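PDB 5CN2: ADP-ribosylation factor-binding protein GGA1 from Saccharomyces cerevisiae, which may help regulate membrane traffic through the trans-Golgi network, binds ARF1 and ARF2, and is represented here by its C-terminal GAE domain. Local coordinates for residues T50-L55 with D80-I85. Numbering follows the deposited sequence.
Sequences TNFALL and DGIKQI
F52 faces I82, and L54 faces Q84, across the interior of a two-sheet sandwich. The residues pair in the same order along both segments, so the two chains run in the same general direction here, with CA of F52 9.2 Å from CA of I82 and CA of L54 9.3 Å from CA of Q84. No hydrogen bond crosses such a gap. The backbones of A53 and L55 bond instead to N106 and K104 on strand 99-109, and that of I82 to Y41 on strand 34-43, while F52 bonds to N72 of a loop. This is the β-sandwich principle as the GAE domain, an immunoglobulin-like ear, applies it, with facing sheets joined through their inward side chains.

The apolar meeting is made by the tip of an isoleucine. CG1 of I82 stands anti to the carbonyl carbon (chi1 -62°), and the extended branch carries CD1 toward F52. That methyl comes to 4.2 Å from CB of F52. The same CD1 lies 4.4 Å from CD2 of F52, approaching the ring obliquely. Further along, Q84 stretches its amide end to CB and CD2 of L54, the two side chains lying at a slant to each other. Y41 lies against the group: its ring meets that of F52 at about 50°, and its side chain also touches L54 and I82.

The contact buries a modest 127 Å² in total, through van der Waals touches at ordinary distances. All four residues are buried, and their chemistry is consistent with non-directional packing between the layers, apolar at F52 and I82 and mixed at L54 and Q84, where a polar amide is admitted beside a leucine.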
loop_
_atom_site.group_PDB
_atom_site.type_symbol
_atom_site.label_atom_id
_atom_site.label_comp_id
_atom_site.label_asym_id
_atom_site.label_seq_id
_atom_site.Cartn_x
_atom_site.Cartn_y
_atom_site.Cartn_z
ATOM N N THR A 50 6.485 -11.055 10.066
ATOM C CA THR A 50 6.243 -10.355 11.317
ATOM C C THR A 50 6.766 -8.939 11.233
ATOM O O THR A 50 7.598 -8.603 10.372
ATOM C CB THR A 50 6.978 -11.040 12.514
ATOM O OG1 THR A 50 8.395 -11.136 12.242
ATOM C CG2 THR A 50 6.410 -12.425 12.764
ATOM N N ASN A 51 6.277 -8.120 12.156
ATOM C CA ASN A 51 6.700 -6.727 12.304
ATOM C C ASN A 51 6.521 -5.883 11.038
ATOM O O ASN A 51 7.321 -4.973 10.767
ATOM C CB ASN A 51 8.159 -6.657 12.781
ATOM C CG ASN A 51 8.384 -7.380 14.105
ATOM O OD1 ASN A 51 7.538 -7.359 14.989
ATOM N ND2 ASN A 51 9.543 -8.006 14.245
ATOM N N PHE A 52 5.466 -6.177 10.272
ATOM C CA PHE A 52 5.245 -5.474 9.018
ATOM C C PHE A 52 4.873 -4.031 9.238
ATOM O O PHE A 52 4.052 -3.728 10.092
ATOM C CB PHE A 52 4.146 -6.107 8.174
ATOM C CG PHE A 52 3.986 -5.441 6.847
ATOM C CD1 PHE A 52 4.766 -5.830 5.761
ATOM C CD2 PHE A 52 3.139 -4.366 6.701
ATOM C CE1 PHE A 52 4.660 -5.179 4.549
ATOM C CE2 PHE A 52 3.037 -3.704 5.494
ATOM C CZ PHE A 52 3.788 -4.127 4.414
ATOM N N ALA A 53 5.412 -3.139 8.407
ATOM C CA ALA A 53 4.939 -1.763 8.399
ATOM C C ALA A 53 5.223 -1.079 7.091
ATOM O O ALA A 53 6.323 -1.184 6.561
ATOM C CB ALA A 53 5.621 -0.983 9.535
ATOM N N LEU A 54 4.236 -0.322 6.611
ATOM C CA LEU A 54 4.355 0.468 5.409
ATOM C C LEU A 54 4.463 1.924 5.788
ATOM O O LEU A 54 3.704 2.390 6.631
ATOM C CB LEU A 54 3.122 0.318 4.518
ATOM C CG LEU A 54 3.257 1.013 3.146
ATOM C CD1 LEU A 54 3.790 0.026 2.118
ATOM C CD2 LEU A 54 1.939 1.619 2.709
ATOM N N LEU A 55 5.407 2.630 5.163
ATOM C CA LEU A 55 5.589 4.048 5.383
ATOM C C LEU A 55 5.357 4.734 4.060
ATOM O O LEU A 55 5.709 4.212 3.004
ATOM C CB LEU A 55 6.988 4.379 5.898
ATOM C CG LEU A 55 7.332 4.040 7.342
ATOM C CD1 LEU A 55 7.269 2.555 7.604
ATOM C CD2 LEU A 55 8.732 4.551 7.674
ATOM N N ASP A 80 -4.359 -11.316 1.662
ATOM C CA ASP A 80 -5.061 -10.190 2.290
ATOM C C ASP A 80 -5.100 -10.309 3.819
ATOM O O ASP A 80 -6.105 -10.012 4.432
ATOM C CB ASP A 80 -6.498 -10.086 1.757
ATOM C CG ASP A 80 -6.585 -9.794 0.245
ATOM O OD1 ASP A 80 -5.586 -9.449 -0.426
ATOM O OD2 ASP A 80 -7.716 -9.878 -0.281
ATOM N N GLY A 81 -4.017 -10.764 4.439
ATOM C CA GLY A 81 -3.973 -10.902 5.903
ATOM C C GLY A 81 -3.899 -9.590 6.686
ATOM O O GLY A 81 -4.209 -9.548 7.881
ATOM N N ILE A 82 -3.461 -8.534 6.008
ATOM C CA ILE A 82 -3.441 -7.178 6.553
ATOM C C ILE A 82 -4.103 -6.250 5.532
ATOM O O ILE A 82 -3.841 -6.334 4.332
ATOM C CB ILE A 82 -2.009 -6.704 6.850
ATOM C CG1 ILE A 82 -1.339 -7.598 7.905
ATOM C CG2 ILE A 82 -2.015 -5.278 7.391
ATOM C CD1 ILE A 82 0.140 -7.318 8.064
ATOM N N LYS A 83 -4.996 -5.411 6.028
ATOM C CA LYS A 83 -5.661 -4.378 5.249
ATOM C C LYS A 83 -5.288 -3.011 5.860
ATOM O O LYS A 83 -5.123 -2.881 7.088
ATOM C CB LYS A 83 -7.175 -4.592 5.328
ATOM C CG LYS A 83 -8.018 -3.599 4.533
ATOM C CD LYS A 83 -9.396 -3.347 5.157
ATOM C CE LYS A 83 -10.471 -4.191 4.505
ATOM N NZ LYS A 83 -11.742 -4.203 5.284
ATOM N N GLN A 84 -5.178 -1.995 5.014
ATOM C CA GLN A 84 -4.894 -0.637 5.481
ATOM C C GLN A 84 -5.497 0.423 4.587
ATOM O O GLN A 84 -5.141 0.506 3.404
ATOM C CB GLN A 84 -3.389 -0.400 5.560
ATOM C CG GLN A 84 -3.061 1.000 6.077
ATOM C CD GLN A 84 -1.615 1.199 6.468
ATOM O OE1 GLN A 84 -1.336 1.960 7.400
ATOM N NE2 GLN A 84 -0.691 0.533 5.777
ATOM N N ILE A 85 -6.358 1.249 5.173
ATOM C CA ILE A 85 -7.088 2.297 4.459
ATOM C C ILE A 85 -6.316 3.614 4.400
ATOM O O ILE A 85 -5.731 4.059 5.389
ATOM C CB ILE A 85 -8.434 2.628 5.120
ATOM C CG1 ILE A 85 -9.243 1.366 5.412
ATOM C CG2 ILE A 85 -9.242 3.576 4.236
ATOM C CD1 ILE A 85 -9.556 0.563 4.174
#